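Local coordinates for uncharacterized protein (PDB 3LFT) that binds L-tryptophan between its two lobes and probably serves as the substrate-binding component of an ABC transporter, at residues Glu45-Gln48 with Ser49-Ala52; Ser219-Ala222 with Met223-Gly227. All blocks are in the same frame, centred on the assembly; numbering follows the deposited sequence. Where two conformers were deposited one is given.

Contact 1 of 2, residues Glu45-Gln48 with Ser49-Ala52; sequences EGDQ and SKVA
D47 and S49 meet at the first turn of helix 48-58, where D47 is the N-cap residue and its OD1 makes the capping bond. OD1 of D47 accepts from S49 N at 2.8 Å with an N-H...O angle of 139°; the oxygen is approached on its anti side, with the donor 34° out of the carboxylate plane. The group is brought there by a first torsion that sets CG anti to the backbone N (chi1 -177°) and swings the carboxylate back over the start of the helix. The same OD1 takes a second bond from a water at 2.7 Å, and this water also bonds S49 OG at 3.1 Å, so cap and serine hydroxyl are bridged. The carbonyl of D47 serves the turn as well, accepting from V51 N at 2.9 Å, while Q48 O receives A52 N at 3.0 Å to start the next turn. K50 runs across the D47 side chain at about a right angle, its CE 3.8 Å from D47 OD2. The charged K50 NZ stands 4.7 Å from D47 OD2, not in contact. Q48 and V51 lie side by side, the amide OE1 of Q48 4.0 Å from V51 CB, and both side chains also touch F10. Behind the cap, G46 bonds to F10 through the backbone and E45 N to the side chain of N43, bonds that would steady the loop leading to D47. The carboxylate thus pairs an N-H of the helix's first turn that has no backbone acceptor within the helix, and its negative charge would probably be favoured by the helix dipole and, through space, by K50.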
loop_
_atom_site.group_PDB
_atom_site.type_symbol
_atom_site.label_atom_id
_atom_site.label_comp_id
_atom_site.label_asym_id
_atom_site.label_seq_id
_atom_site.Cartn_x
_atom_site.Cartn_y
_atom_site.Cartn_z
ATOM N N GLU A 45 -10.600 10.925 0.549
ATOM C CA GLU A 45 -9.887 11.742 1.538
ATOM C C GLU A 45 -9.681 10.996 2.865
ATOM O O GLU A 45 -9.650 11.608 3.934
ATOM C CB GLU A 45 -10.664 13.047 1.817
ATOM C CG GLU A 45 -11.118 13.827 0.589
ATOM C CD GLU A 45 -9.952 14.360 -0.197
ATOM O OE1 GLU A 45 -8.865 13.764 -0.083
ATOM O OE2 GLU A 45 -10.119 15.364 -0.922
ATOM N N GLY A 46 -9.575 9.673 2.808
ATOM C CA GLY A 46 -9.386 8.865 4.012
ATOM C C GLY A 46 -10.588 8.766 4.933
ATOM O O GLY A 46 -10.468 8.284 6.054
ATOM N N ASP A 47 -11.740 9.216 4.454
ATOM C CA ASP A 47 -12.937 9.337 5.285
ATOM C C ASP A 47 -13.919 8.223 4.917
ATOM O O ASP A 47 -14.433 8.180 3.789
ATOM C CB ASP A 47 -13.551 10.728 5.050
ATOM C CG ASP A 47 -14.770 11.013 5.919
ATOM O OD1 ASP A 47 -15.410 10.069 6.433
ATOM O OD2 ASP A 47 -15.086 12.210 6.086
ATOM N N GLN A 48 -14.205 7.327 5.861
ATOM C CA GLN A 48 -15.115 6.203 5.573
ATOM C C GLN A 48 -16.515 6.651 5.189
ATOM O O GLN A 48 -17.222 5.940 4.452
ATOM C CB GLN A 48 -15.195 5.209 6.734
ATOM C CG GLN A 48 -13.992 4.301 6.813
ATOM C CD GLN A 48 -13.827 3.375 5.611
ATOM O OE1 GLN A 48 -14.796 2.830 5.045
ATOM N NE2 GLN A 48 -12.579 3.186 5.219
ATOM N N SER A 49 -16.946 7.813 5.686
ATOM C CA SER A 49 -18.248 8.336 5.284
ATOM C C SER A 49 -18.254 8.647 3.798
ATOM O O SER A 49 -19.220 8.315 3.094
ATOM C CB SER A 49 -18.606 9.577 6.099
ATOM O OG SER A 49 -18.786 9.217 7.461
ATOM N N LYS A 50 -17.174 9.252 3.315
ATOM C CA LYS A 50 -17.040 9.556 1.903
ATOM C C LYS A 50 -16.898 8.267 1.093
ATOM O O LYS A 50 -17.407 8.161 -0.018
ATOM C CB LYS A 50 -15.872 10.509 1.651
ATOM C CG LYS A 50 -16.126 11.901 2.242
ATOM C CD LYS A 50 -14.985 12.868 1.928
ATOM C CE LYS A 50 -15.041 14.130 2.784
ATOM N NZ LYS A 50 -16.235 14.957 2.489
ATOM N N VAL A 51 -16.205 7.267 1.641
ATOM C CA VAL A 51 -16.116 5.982 0.951
ATOM C C VAL A 51 -17.519 5.456 0.670
ATOM O O VAL A 51 -17.819 5.040 -0.443
ATOM C CB VAL A 51 -15.300 4.950 1.725
ATOM C CG1 VAL A 51 -15.393 3.572 1.061
ATOM C CG2 VAL A 51 -13.866 5.386 1.813
ATOM N N ALA A 52 -18.390 5.485 1.679
ATOM C CA ALA A 52 -19.741 4.952 1.501
ATOM C C ALA A 52 -20.547 5.774 0.487
ATOM O O ALA A 52 -21.166 5.214 -0.415
ATOM C CB ALA A 52 -20.475 4.870 2.851
HETATM O O HOH W 1 -16.288 10.177 8.990
#

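Contact 2 of 2, residues Ser219-Ala222 with Met223-Gly227; sequences SATA and MVEVG
The short helix 221-224 follows strand 216-218 and begins at the tryptophan pocket, with A220 both its N-cap residue and a pocket residue whose side chain touches the bound ligand. A220 O accepts V224 N at 3.0 Å in a nearly straight bond (N-H...O 171°), and M223 N reaches the same oxygen in a weak, bent bond. One residue on, T221 O takes E225 N at 2.8 Å. M223, a selenomethionine, folds back along the start of the helix: its chain is extended to SE and then bends at chi3 (-92°), which brings the methyl CE within 3.7 Å of A220 CB in an apolar contact. E225 holds its CG between its own backbone N and carbonyl carbon (chi1 67°), and the extended remainder of the chain lies along A222, with OE1 3.5 Å from A222 CA. The chain leaves through a type I turn from V224 to G227, from which V226 CG2 reaches back to within 3.7 Å of A222 O. V226 N turns to M223 O at 3.2 Å, and in its place a water donates to A222 O at 2.9 Å and also to E225 OE1. At the opening end, S219 OG bonds to V192 O, tying the segment to the neighbouring strand. The contact therefore has an apolar side, where M223 CE packs on the pocket residue A220 and F202 of helix 202-208 covers M223 and V226, and a hydrated side, where water stands in for a backbone donor and links a helix carbonyl to a carboxylate.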
loop_
_atom_site.group_PDB
_atom_site.type_symbol
_atom_site.label_atom_id
_atom_site.label_comp_id
_atom_site.label_asym_id
_atom_site.label_seq_id
_atom_site.Cartn_x
_atom_site.Cartn_y
_atom_site.Cartn_z
ATOM N N SER A 219 7.138 1.058 4.806
ATOM C CA SER A 219 6.953 0.256 3.584
ATOM C C SER A 219 6.471 1.019 2.362
ATOM O O SER A 219 5.480 0.631 1.716
ATOM C CB SER A 219 6.032 -0.930 3.893
ATOM O OG SER A 219 6.568 -1.709 4.944
ATOM N N ALA A 220 7.162 2.110 2.028
ATOM C CA ALA A 220 6.944 2.814 0.764
ATOM C C ALA A 220 8.101 3.719 0.449
ATOM O O ALA A 220 8.641 4.376 1.342
ATOM C CB ALA A 220 5.673 3.664 0.818
ATOM N N THR A 221 8.470 3.777 -0.828
ATOM C CA THR A 221 9.463 4.729 -1.308
ATOM C C THR A 221 9.109 6.136 -0.890
ATOM O O THR A 221 9.974 6.875 -0.451
ATOM C CB THR A 221 9.623 4.632 -2.831
ATOM O OG1 THR A 221 10.092 3.313 -3.142
ATOM C CG2 THR A 221 10.598 5.659 -3.387
ATOM N N ALA A 222 7.829 6.486 -1.005
ATOM C CA ALA A 222 7.388 7.827 -0.674
ATOM C C ALA A 222 7.610 8.190 0.794
ATOM O O ALA A 222 7.787 9.363 1.101
ATOM C CB ALA A 222 5.933 8.002 -1.049
HETATM N N MSE A 223 7.572 7.191 1.677
HETATM C CA MSE A 223 7.875 7.413 3.089
HETATM C C MSE A 223 9.378 7.463 3.332
HETATM O O MSE A 223 9.861 8.346 4.028
HETATM C CB MSE A 223 7.212 6.351 3.962
HETATM C CG MSE A 223 5.666 6.477 3.995
HETATM SE SE MSE A 223 4.807 5.352 5.330
HETATM C CE MSE A 223 4.423 3.751 4.309
ATOM N N VAL A 224 10.133 6.544 2.732
ATOM C CA VAL A 224 11.577 6.578 2.870
ATOM C C VAL A 224 12.115 7.906 2.369
ATOM O O VAL A 224 13.020 8.476 2.986
ATOM C CB VAL A 224 12.261 5.375 2.166
ATOM C CG1 VAL A 224 13.796 5.515 2.189
ATOM C CG2 VAL A 224 11.870 4.057 2.863
ATOM N N GLU A 225 11.557 8.437 1.286
ATOM C CA GLU A 225 12.142 9.639 0.711
ATOM C C GLU A 225 11.978 10.903 1.547
ATOM O O GLU A 225 12.708 11.864 1.315
ATOM C CB GLU A 225 11.752 9.820 -0.747
ATOM C CG GLU A 225 10.333 10.098 -1.047
ATOM C CD GLU A 225 10.058 10.026 -2.562
ATOM O OE1 GLU A 225 8.881 9.967 -2.968
ATOM O OE2 GLU A 225 11.031 10.021 -3.356
ATOM N N VAL A 226 11.041 10.902 2.503
ATOM C CA VAL A 226 10.842 12.080 3.367
ATOM C C VAL A 226 11.305 11.863 4.810
ATOM O O VAL A 226 10.941 12.617 5.704
ATOM C CB VAL A 226 9.389 12.651 3.324
ATOM C CG1 VAL A 226 8.976 12.967 1.888
ATOM C CG2 VAL A 226 8.399 11.673 3.968
ATOM N N GLY A 227 12.132 10.854 5.048
ATOM C CA GLY A 227 12.788 10.748 6.355
ATOM C C GLY A 227 12.896 9.336 6.904
ATOM O O GLY A 227 13.479 9.133 7.976
HETATM O O HOH W 2 7.199 11.284 -0.989
#

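Overall arrangement
From the N terminus, the chain first forms contact 1, where the loop after strand 37-43 turns into helix 48-58 beside the six-stranded parallel sheet. Contact 2 comes much later, after strand 216-218 of the four-stranded parallel sheet, and leads on toward strand 230-233. Each closes only a short local turn; they run in series, neither nested nor crossed. The centres of contact 1 and contact 2 are 24 Å apart and their nearest atoms about 15 Å apart, so they do not touch. The bound tryptophan relates them: A220 in contact 2 lines its pocket, whereas the Q48 side chain in contact 1 stays about 10 Å from it. Strands 37-43 and 216-218 place the two turns in different sheet-based lobes of a periplasmic-binding-protein fold.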